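Local atomic coordinates of flagellar pocket-related cytoskeletal protein (Trypanosoma brucei, PDB entry 6SJQ), a protein that belongs to the trypanosome flagellar pocket cytoskeleton and may bind calcium through other parts, this piece being its N-terminal ubiquitin-fold domain, thought to bind protein partners. Residues A12-N17 / E97-S102; H57-S62 / V91-N96; A5-V10 / N20-F25. One frame throughout, in Å; residues are numbered along the deposited sequence.

Contact 1 (A12-N17 / E97-S102); sequences ADIFNN and EWHKES
Trp98 opens the contact with its CB, which packs against CE1 of Phe15 at the tip of the first beta hairpin of this ubiquitin fold. The hairpin reverses through a type I' turn from Ile14 to Asn17, and the segment 97-102, from the loop after strand 87-92, runs along it.

CG of His99 is turned away from its own carbonyl carbon (chi1 -48°), which swings the imidazole to Phe15. CE1 of His99 stands over the centre of the Phe15 ring, 3.4 Å above the plane. The pair is edge-to-face, His99 giving the edge, with planes at 55°. The same imidazole accepts a bond from the turn: Phe15 N reaches His99 ND1 at 3.0 Å, almost straight and in the ring plane. Its second ring nitrogen, NE2, probably bonds to NE2 of His57, which would fix the ring's rotation.

Lys100 O touches CB of Asp13 directly (3.4 Å) and reaches Asn16 through two waters. One accepts from Asn16 N and donates to Lys100 O; the other donates to both Asn16 OD1 and Lys100 O.

Beyond Glu101, Ser102 meets Asp13. The buried carboxylate of Asp13 also has a salt bridge to Lys18 and a bond to Tyr90 OH, which probably favour its charged form. Ser102 N makes a weak 3.3 Å bond to Asp13 OD2. Ser102 OG donates to Asp13 OD1 at 3.1 Å, from above the carboxylate plane.

Contact 2 (H57-S62 / V91-N96); sequences HKFHSS and VFQPPN
The Phe59 ring carries the side chain of Gln93 over one face. CG of Gln93 sits 3.4 Å above the ring plane, offset toward the rim, and makes a CH-pi contact. Further along, the amide of Gln93 lies nearly flat on the ring, with planes 16° apart. At the ring edge, CG1 of Val91 touches CE1 of Phe59 at 3.6 Å, and Val91 O lies in the ring plane. The Phe59 ring reaches this place because its CG is turned anti to the backbone N (chi1 -178°). It also meets Phe42 and Ile46 of helix 31-49.

Beyond CG the Gln93 chain is extended. This carries OE1 past the ring to the backbone of the other segment, where it accepts from His60 N at 3.0 Å. The donor is tilted 28° from the carbonyl plane. A water donates to both Gln93 OE1 and Lys58 O, so OE1 is gripped twice and the amide is held against the ring.

Further on, Ser62 N donates to Phe92 O at 2.8 Å, from above the carbonyl plane. Ser61 CA adds a CA-H...O contact to the same oxygen, and CB of Ser61 rests on CG1 of Val91. CD of Pro94 packs against His60 O at 3.2 Å.

The single backbone-to-backbone bond lies at the mouth of the pairing of strands 63-68 and 87-92. Beyond it the two chains run crosswise, and the side chain of Gln93 joins strand 87-92 of the ubiquitin fold to the loop between helix 31-49 and strand 63-68.

Contact 3 (A5-V10 / N20-F25); sequences AFLVQV and NFELSF
Val10 and Leu23 make the close side-chain packing of this antiparallel pair, the N-terminal beta hairpin of the ubiquitin fold. In one of Val10's two conformers, its CG2 meets CD1 of Leu23 at 3.6 Å. On the same face CG2 of Val8 comes to 4.2 Å from CE1 of Phe25. Helix 31-49 covers this face, with Phe42 on Val10 and Ser37 on Leu23.

Leu7, Gln9, Glu22 and Ser24 occupy the other face, where the contacts are more polar and the residues more exposed. Asn20 holds its CG opposite the backbone N (chi1 -166°), which brings the amide beside Gln9. Asn20 ND2 donates to Gln9 OE1 at 3.3 Å, a bent bond that arrives from above the carbonyl plane. Asn20 ND2 has a second acceptor in Pro107 O, and Gln9 NE2 donates to Tyr86 O. Glu22 turns to Lys111 in a salt bridge and to Tyr86 OH.

Phe6 with Phe25, Val8 with Leu23 and Val10 with Phe21 are hydrogen-bonded pairs, each with two bonds. The Leu23 N to Val8 O bond is 2.9 Å long and nearly straight (174°). Leu7 CA and Gln9 CA add CA-H...O contacts to Leu23 O and Phe21 O.

The chemistry implies a division of work: six backbone bonds set the register, mainly apolar side chains face helix 31-49, and polar groups tie the far face to Tyr86, Pro107 and Lys111.

Overall arrangement
All three contacts are partly buried. Contact 3 is strand pairing with one face in the core, while contacts 1 and 2 join a strand end to a loop on the other side of the chain's centre, about 20 and 19 Å away between centres. Contacts 1 and 3 share strand 6-14, one at its turn end and the other at its start. Contacts 1 and 2 adjoin, with Trp98 packing on His57 and Glu101 on Phe92. Val91 and Val10, on neighbouring strands, touch side chain to side chain in one conformer of Val10, joining contacts 2 and 3. Backbone bonds dominate contact 3; side chains and waters do more of the holding in contacts 1 and 2.

Contact 1 (A12-N17 / E97-S102)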
loop_
_atom_site.group_PDB
_atom_site.type_symbol
_atom_site.label_atom_id
_atom_site.label_comp_id
_atom_site.label_asym_id
_atom_site.label_seq_id
_atom_site.Cartn_x
_atom_site.Cartn_y
_atom_site.Cartn_z
ATOM N N ALA A 12 3.285 0.741 2.941
ATOM C CA ALA A 12 2.830 1.908 3.693
ATOM C C ALA A 12 3.357 1.841 5.121
ATOM O O ALA A 12 3.797 0.780 5.581
ATOM C CB ALA A 12 1.292 1.993 3.703
ATOM N N ASP A 13 3.300 2.970 5.818
ATOM C CA ASP A 13 3.624 2.964 7.239
ATOM C C ASP A 13 2.371 2.828 8.082
ATOM O O ASP A 13 1.510 3.705 8.069
ATOM C CB ASP A 13 4.431 4.203 7.620
ATOM C CG ASP A 13 5.872 4.094 7.165
ATOM O OD1 ASP A 13 6.599 3.248 7.724
ATOM O OD2 ASP A 13 6.277 4.821 6.231
ATOM N N ILE A 14 2.267 1.710 8.798
ATOM C CA ILE A 14 1.104 1.458 9.652
ATOM C C ILE A 14 1.537 1.284 11.117
ATOM O O ILE A 14 2.272 0.353 11.454
ATOM C CB ILE A 14 0.329 0.202 9.186
ATOM C CG1 ILE A 14 0.022 0.252 7.668
ATOM C CG2 ILE A 14 -0.925 0.001 10.030
ATOM C CD1 ILE A 14 -1.056 1.242 7.227
ATOM N N PHE A 15 1.067 2.176 11.978
ATOM C CA PHE A 15 1.490 2.225 13.395
ATOM C C PHE A 15 2.989 2.079 13.602
ATOM O O PHE A 15 3.418 1.241 14.390
ATOM C CB PHE A 15 0.796 1.134 14.214
ATOM C CG PHE A 15 -0.683 1.272 14.267
ATOM C CD1 PHE A 15 -1.266 2.370 14.875
ATOM C CD2 PHE A 15 -1.496 0.295 13.726
ATOM C CE1 PHE A 15 -2.647 2.506 14.930
ATOM C CE2 PHE A 15 -2.886 0.409 13.787
ATOM C CZ PHE A 15 -3.463 1.519 14.384
ATOM N N ASN A 16 3.782 2.866 12.888
ATOM C CA ASN A 16 5.241 2.801 13.058
ATOM C C ASN A 16 5.913 1.481 12.643
ATOM O O ASN A 16 7.014 1.172 13.102
ATOM C CB ASN A 16 5.649 3.159 14.500
ATOM C CG ASN A 16 5.636 4.652 14.765
ATOM O OD1 ASN A 16 6.073 5.451 13.934
ATOM N ND2 ASN A 16 5.148 5.037 15.942
ATOM N N ASN A 17 5.252 0.697 11.795
ATOM C CA ASN A 17 5.929 -0.405 11.108
ATOM C C ASN A 17 5.744 -0.208 9.615
ATOM O O ASN A 17 4.677 0.214 9.185
ATOM C CB ASN A 17 5.344 -1.754 11.520
ATOM C CG ASN A 17 5.584 -2.074 12.981
ATOM O OD1 ASN A 17 4.652 -2.094 13.786
ATOM N ND2 ASN A 17 6.842 -2.321 13.333
ATOM N N GLU A 97 -3.097 11.134 13.259
ATOM C CA GLU A 97 -2.515 10.921 14.589
ATOM C C GLU A 97 -1.702 9.644 14.773
ATOM O O GLU A 97 -0.887 9.544 15.694
ATOM C CB GLU A 97 -3.634 10.852 15.644
ATOM C CG GLU A 97 -4.670 11.968 15.627
ATOM C CD GLU A 97 -5.816 11.695 16.601
ATOM O OE1 GLU A 97 -5.545 11.332 17.770
ATOM O OE2 GLU A 97 -6.991 11.827 16.194
ATOM N N TRP A 98 -1.963 8.639 13.942
ATOM C CA TRP A 98 -1.488 7.298 14.258
ATOM C C TRP A 98 -0.426 6.776 13.333
ATOM O O TRP A 98 0.351 5.911 13.728
ATOM C CB TRP A 98 -2.664 6.318 14.292
ATOM C CG TRP A 98 -3.738 6.797 15.181
ATOM C CD1 TRP A 98 -3.680 6.921 16.540
ATOM C CD2 TRP A 98 -5.032 7.248 14.790
ATOM N NE1 TRP A 98 -4.865 7.413 17.016
ATOM C CE2 TRP A 98 -5.718 7.625 15.959
ATOM C CE3 TRP A 98 -5.685 7.373 13.558
ATOM C CZ2 TRP A 98 -7.023 8.107 15.941
ATOM C CZ3 TRP A 98 -6.978 7.851 13.538
ATOM C CH2 TRP A 98 -7.635 8.213 14.721
ATOM N N HIS A 99 -0.388 7.293 12.108
ATOM C CA HIS A 99 0.488 6.736 11.088
ATOM C C HIS A 99 1.384 7.804 10.503
ATOM O O HIS A 99 0.914 8.706 9.806
ATOM C CB HIS A 99 -0.342 6.080 9.979
ATOM C CG HIS A 99 -1.405 5.162 10.506
ATOM N ND1 HIS A 99 -1.117 3.948 11.078
ATOM C CD2 HIS A 99 -2.750 5.314 10.585
ATOM C CE1 HIS A 99 -2.241 3.376 11.487
ATOM N NE2 HIS A 99 -3.242 4.178 11.189
ATOM N N LYS A 100 2.676 7.706 10.792
ATOM C CA LYS A 100 3.620 8.678 10.270
ATOM C C LYS A 100 4.714 8.000 9.464
ATOM O O LYS A 100 5.034 6.822 9.681
ATOM C CB LYS A 100 4.202 9.558 11.385
ATOM C CG LYS A 100 4.395 8.868 12.727
ATOM C CD LYS A 100 3.222 9.133 13.665
ATOM C CE LYS A 100 3.557 8.699 15.099
ATOM N NZ LYS A 100 2.356 8.637 15.994
ATOM N N GLU A 101 5.259 8.749 8.513
ATOM C CA GLU A 101 6.279 8.241 7.621
ATOM C C GLU A 101 7.544 7.895 8.386
ATOM O O GLU A 101 7.871 8.526 9.395
ATOM C CB GLU A 101 6.582 9.264 6.522
ATOM C CG GLU A 101 5.425 9.501 5.551
ATOM C CD GLU A 101 4.333 10.400 6.123
ATOM O OE1 GLU A 101 4.442 10.814 7.300
ATOM O OE2 GLU A 101 3.360 10.693 5.393
ATOM N N SER A 102 8.233 6.862 7.916
ATOM C CA SER A 102 9.541 6.508 8.442
ATOM C C SER A 102 10.395 6.046 7.283
ATOM O O SER A 102 9.877 5.640 6.234
ATOM C CB SER A 102 9.439 5.372 9.447
ATOM O OG SER A 102 9.387 4.134 8.760
HETATM O O HOH W 1 2.949 5.004 10.591
HETATM O O HOH W 2 6.442 5.337 11.357
#

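Contact 2 (H57-S62 / V91-N96)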
loop_
_atom_site.group_PDB
_atom_site.type_symbol
_atom_site.label_atom_id
_atom_site.label_comp_id
_atom_site.label_asym_id
_atom_site.label_seq_id
_atom_site.Cartn_x
_atom_site.Cartn_y
_atom_site.Cartn_z
ATOM N N HIS A 57 -10.496 3.073 12.503
ATOM C CA HIS A 57 -10.387 3.981 11.371
ATOM C C HIS A 57 -9.923 3.237 10.115
ATOM O O HIS A 57 -9.513 2.070 10.186
ATOM C CB HIS A 57 -9.439 5.138 11.701
ATOM C CG HIS A 57 -8.041 4.708 12.026
ATOM N ND1 HIS A 57 -7.667 4.295 13.287
ATOM C CD2 HIS A 57 -6.922 4.646 11.262
ATOM C CE1 HIS A 57 -6.379 3.981 13.282
ATOM N NE2 HIS A 57 -5.907 4.187 12.066
ATOM N N LYS A 58 -9.993 3.912 8.974
ATOM C CA LYS A 58 -9.677 3.295 7.690
ATOM C C LYS A 58 -8.390 3.880 7.175
ATOM O O LYS A 58 -7.948 4.937 7.641
ATOM C CB LYS A 58 -10.789 3.566 6.671
ATOM C CG LYS A 58 -12.153 3.000 7.048
ATOM C CD LYS A 58 -12.136 1.480 7.092
ATOM C CE LYS A 58 -13.550 0.932 7.328
ATOM N NZ LYS A 58 -13.625 -0.535 7.057
ATOM N N PHE A 59 -7.786 3.215 6.194
ATOM C CA PHE A 59 -6.636 3.788 5.500
ATOM C C PHE A 59 -7.158 4.654 4.352
ATOM O O PHE A 59 -8.030 4.224 3.583
ATOM C CB PHE A 59 -5.757 2.655 4.965
ATOM C CG PHE A 59 -4.506 3.121 4.260
ATOM C CD1 PHE A 59 -4.541 3.531 2.938
ATOM C CD2 PHE A 59 -3.284 3.130 4.931
ATOM C CE1 PHE A 59 -3.377 3.957 2.298
ATOM C CE2 PHE A 59 -2.124 3.534 4.290
ATOM C CZ PHE A 59 -2.175 3.963 2.974
ATOM N N HIS A 60 -6.644 5.877 4.242
ATOM C CA HIS A 60 -7.020 6.755 3.136
ATOM C C HIS A 60 -5.780 7.148 2.349
ATOM O O HIS A 60 -4.886 7.798 2.888
ATOM C CB HIS A 60 -7.693 8.010 3.678
ATOM C CG HIS A 60 -8.908 7.731 4.508
ATOM N ND1 HIS A 60 -10.101 7.305 3.959
ATOM C CD2 HIS A 60 -9.116 7.816 5.842
ATOM C CE1 HIS A 60 -10.991 7.143 4.922
ATOM N NE2 HIS A 60 -10.422 7.448 6.073
ATOM N N SER A 61 -5.745 6.778 1.076
ATOM C CA SER A 61 -4.602 7.092 0.219
ATOM C C SER A 61 -4.632 8.553 -0.229
ATOM O O SER A 61 -5.678 9.070 -0.625
ATOM C CB SER A 61 -4.643 6.203 -1.008
ATOM O OG SER A 61 -5.727 6.584 -1.833
ATOM N N SER A 62 -3.486 9.229 -0.161
ATOM C CA SER A 62 -3.402 10.637 -0.571
ATOM C C SER A 62 -2.472 10.868 -1.765
ATOM O O SER A 62 -2.675 11.799 -2.545
ATOM C CB SER A 62 -2.970 11.530 0.595
ATOM O OG SER A 62 -1.709 11.142 1.117
ATOM N N VAL A 91 2.397 4.102 -0.523
ATOM C CA VAL A 91 1.165 4.880 -0.472
ATOM C C VAL A 91 1.150 5.774 0.765
ATOM O O VAL A 91 1.304 5.284 1.898
ATOM C CB VAL A 91 -0.066 3.958 -0.472
ATOM C CG1 VAL A 91 -1.351 4.796 -0.559
ATOM C CG2 VAL A 91 0.006 3.005 -1.632
ATOM N N PHE A 92 0.990 7.088 0.549
ATOM C CA PHE A 92 0.878 8.034 1.655
ATOM C C PHE A 92 -0.579 8.173 2.081
ATOM O O PHE A 92 -1.507 7.831 1.318
ATOM C CB PHE A 92 1.376 9.429 1.236
ATOM C CG PHE A 92 2.861 9.499 0.979
ATOM C CD1 PHE A 92 3.721 9.966 1.958
ATOM C CD2 PHE A 92 3.393 9.099 -0.246
ATOM C CE1 PHE A 92 5.085 10.032 1.734
ATOM C CE2 PHE A 92 4.761 9.165 -0.477
ATOM C CZ PHE A 92 5.604 9.627 0.510
ATOM N N GLN A 93 -0.762 8.673 3.302
ATOM C CA GLN A 93 -2.075 9.128 3.784
ATOM C C GLN A 93 -2.032 10.620 4.116
ATOM O O GLN A 93 -0.952 11.179 4.330
ATOM C CB GLN A 93 -2.459 8.390 5.061
ATOM C CG GLN A 93 -2.588 6.877 4.942
ATOM C CD GLN A 93 -3.240 6.271 6.180
ATOM O OE1 GLN A 93 -4.474 6.273 6.317
ATOM N NE2 GLN A 93 -2.416 5.748 7.091
ATOM N N PRO A 94 -3.207 11.274 4.189
ATOM C CA PRO A 94 -3.177 12.662 4.675
ATOM C C PRO A 94 -2.689 12.647 6.112
ATOM O O PRO A 94 -2.794 11.607 6.755
ATOM C CB PRO A 94 -4.655 13.078 4.650
ATOM C CG PRO A 94 -5.317 12.133 3.691
ATOM C CD PRO A 94 -4.564 10.837 3.818
ATOM N N PRO A 95 -2.147 13.773 6.617
ATOM C CA PRO A 95 -1.679 13.832 8.010
ATOM C C PRO A 95 -2.723 13.327 9.021
ATOM O O PRO A 95 -3.903 13.660 8.919
ATOM C CB PRO A 95 -1.424 15.332 8.222
ATOM C CG PRO A 95 -1.005 15.820 6.864
ATOM C CD PRO A 95 -1.850 15.014 5.876
ATOM N N ASN A 96 -2.279 12.513 9.974
ATOM C CA ASN A 96 -3.172 11.890 10.944
ATOM C C ASN A 96 -2.387 11.528 12.199
ATOM O O ASN A 96 -1.151 11.553 12.182
ATOM C CB ASN A 96 -3.797 10.629 10.334
ATOM C CG ASN A 96 -2.763 9.569 10.037
ATOM O OD1 ASN A 96 -2.474 8.712 10.882
ATOM N ND2 ASN A 96 -2.174 9.636 8.839
HETATM O O HOH W 3 -5.740 6.487 8.491
#

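Contact 3 (A5-V10 / N20-F25)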
loop_
_atom_site.group_PDB
_atom_site.type_symbol
_atom_site.label_atom_id
_atom_site.label_comp_id
_atom_site.label_asym_id
_atom_site.label_seq_id
_atom_site.Cartn_x
_atom_site.Cartn_y
_atom_site.Cartn_z
ATOM N N ALA A 5 -0.681 -13.951 -13.436
ATOM C CA ALA A 5 -1.378 -12.823 -12.815
ATOM C C ALA A 5 -0.413 -11.646 -12.827
ATOM O O ALA A 5 0.795 -11.836 -12.998
ATOM C CB ALA A 5 -1.788 -13.158 -11.395
ATOM N N PHE A 6 -0.936 -10.434 -12.671
ATOM C CA PHE A 6 -0.096 -9.247 -12.603
ATOM C C PHE A 6 0.034 -8.846 -11.134
ATOM O O PHE A 6 -0.978 -8.568 -10.471
ATOM C CB PHE A 6 -0.763 -8.116 -13.396
ATOM C CG PHE A 6 0.103 -6.905 -13.584
ATOM C CD1 PHE A 6 0.271 -5.979 -12.557
ATOM C CD2 PHE A 6 0.756 -6.688 -14.799
ATOM C CE1 PHE A 6 1.073 -4.856 -12.728
ATOM C CE2 PHE A 6 1.554 -5.552 -14.987
ATOM C CZ PHE A 6 1.709 -4.631 -13.940
ATOM N N LEU A 7 1.277 -8.775 -10.640
ATOM C CA LEU A 7 1.518 -8.505 -9.223
ATOM C C LEU A 7 2.045 -7.095 -9.044
ATOM O O LEU A 7 2.779 -6.593 -9.898
ATOM C CB LEU A 7 2.543 -9.492 -8.646
ATOM C CG LEU A 7 2.106 -10.944 -8.894
ATOM C CD1 LEU A 7 3.198 -11.943 -8.535
ATOM C CD2 LEU A 7 0.875 -11.221 -8.105
ATOM N N VAL A 8 1.645 -6.465 -7.938
ATOM C CA VAL A 8 2.208 -5.184 -7.531
ATOM C C VAL A 8 2.535 -5.267 -6.039
ATOM O O VAL A 8 1.741 -5.794 -5.279
ATOM C CB VAL A 8 1.195 -4.040 -7.753
ATOM C CG1 VAL A 8 1.827 -2.705 -7.383
ATOM C CG2 VAL A 8 0.722 -4.014 -9.215
ATOM N N GLN A 9 3.692 -4.761 -5.611
ATOM C CA GLN A 9 3.997 -4.677 -4.170
ATOM C C GLN A 9 3.563 -3.314 -3.685
ATOM O O GLN A 9 3.912 -2.306 -4.301
ATOM C CB GLN A 9 5.499 -4.807 -3.921
ATOM C CG GLN A 9 6.127 -6.079 -4.461
ATOM C CD GLN A 9 7.628 -6.072 -4.265
ATOM O OE1 GLN A 9 8.121 -6.307 -3.155
ATOM N NE2 GLN A 9 8.369 -5.753 -5.333
ATOM N N VAL A 10 2.769 -3.258 -2.615
ATOM C CA VAL A 10 2.310 -1.974 -2.087
ATOM C C VAL A 10 2.729 -1.822 -0.622
ATOM O O VAL A 10 2.398 -2.664 0.230
ATOM C CB VAL A 10 0.789 -1.829 -2.241
ATOM C CG1 VAL A 10 0.393 -0.398 -2.060
ATOM C CG2 VAL A 10 0.363 -2.296 -3.626
ATOM N N ASN A 20 4.486 -4.281 3.704
ATOM C CA ASN A 20 4.581 -4.421 2.255
ATOM C C ASN A 20 3.735 -5.606 1.857
ATOM O O ASN A 20 3.994 -6.730 2.307
ATOM C CB ASN A 20 6.024 -4.663 1.814
ATOM C CG ASN A 20 6.214 -4.472 0.319
ATOM O OD1 ASN A 20 5.409 -3.801 -0.327
ATOM N ND2 ASN A 20 7.301 -5.035 -0.237
ATOM N N PHE A 21 2.719 -5.357 1.023
ATOM C CA PHE A 21 1.809 -6.402 0.559
ATOM C C PHE A 21 1.922 -6.701 -0.933
ATOM O O PHE A 21 2.025 -5.787 -1.776
ATOM C CB PHE A 21 0.354 -6.011 0.869
ATOM C CG PHE A 21 0.031 -5.973 2.336
ATOM C CD1 PHE A 21 0.510 -6.954 3.194
ATOM C CD2 PHE A 21 -0.776 -4.963 2.857
ATOM C CE1 PHE A 21 0.201 -6.924 4.543
ATOM C CE2 PHE A 21 -1.083 -4.920 4.202
ATOM C CZ PHE A 21 -0.605 -5.917 5.049
ATOM N N GLU A 22 1.887 -7.993 -1.259
ATOM C CA GLU A 22 1.800 -8.430 -2.654
ATOM C C GLU A 22 0.335 -8.456 -3.059
ATOM O O GLU A 22 -0.450 -9.232 -2.498
ATOM C CB GLU A 22 2.393 -9.837 -2.755
ATOM C CG GLU A 22 2.592 -10.352 -4.151
ATOM C CD GLU A 22 3.199 -11.741 -4.120
ATOM O OE1 GLU A 22 4.425 -11.849 -3.901
ATOM O OE2 GLU A 22 2.440 -12.719 -4.272
ATOM N N LEU A 23 -0.067 -7.597 -3.998
ATOM C CA LEU A 23 -1.453 -7.582 -4.465
ATOM C C LEU A 23 -1.482 -8.226 -5.836
ATOM O O LEU A 23 -0.583 -7.997 -6.652
ATOM C CB LEU A 23 -1.976 -6.141 -4.531
ATOM C CG LEU A 23 -1.973 -5.356 -3.212
ATOM C CD1 LEU A 23 -2.727 -4.044 -3.415
ATOM C CD2 LEU A 23 -2.639 -6.167 -2.098
ATOM N N SER A 24 -2.481 -9.067 -6.090
ATOM C CA SER A 24 -2.589 -9.804 -7.352
ATOM C C SER A 24 -3.787 -9.313 -8.165
ATOM O O SER A 24 -4.859 -9.049 -7.606
ATOM C CB SER A 24 -2.750 -11.311 -7.092
ATOM O OG SER A 24 -1.608 -11.864 -6.461
ATOM N N PHE A 25 -3.609 -9.181 -9.479
ATOM C CA PHE A 25 -4.697 -8.779 -10.364
ATOM C C PHE A 25 -4.671 -9.652 -11.621
ATOM O O PHE A 25 -3.621 -10.189 -11.979
ATOM C CB PHE A 25 -4.557 -7.309 -10.770
ATOM C CG PHE A 25 -4.429 -6.360 -9.607
ATOM C CD1 PHE A 25 -3.182 -6.088 -9.048
ATOM C CD2 PHE A 25 -5.557 -5.777 -9.049
ATOM C CE1 PHE A 25 -3.055 -5.229 -7.956
ATOM C CE2 PHE A 25 -5.448 -4.900 -7.960
ATOM C CZ PHE A 25 -4.192 -4.624 -7.412
#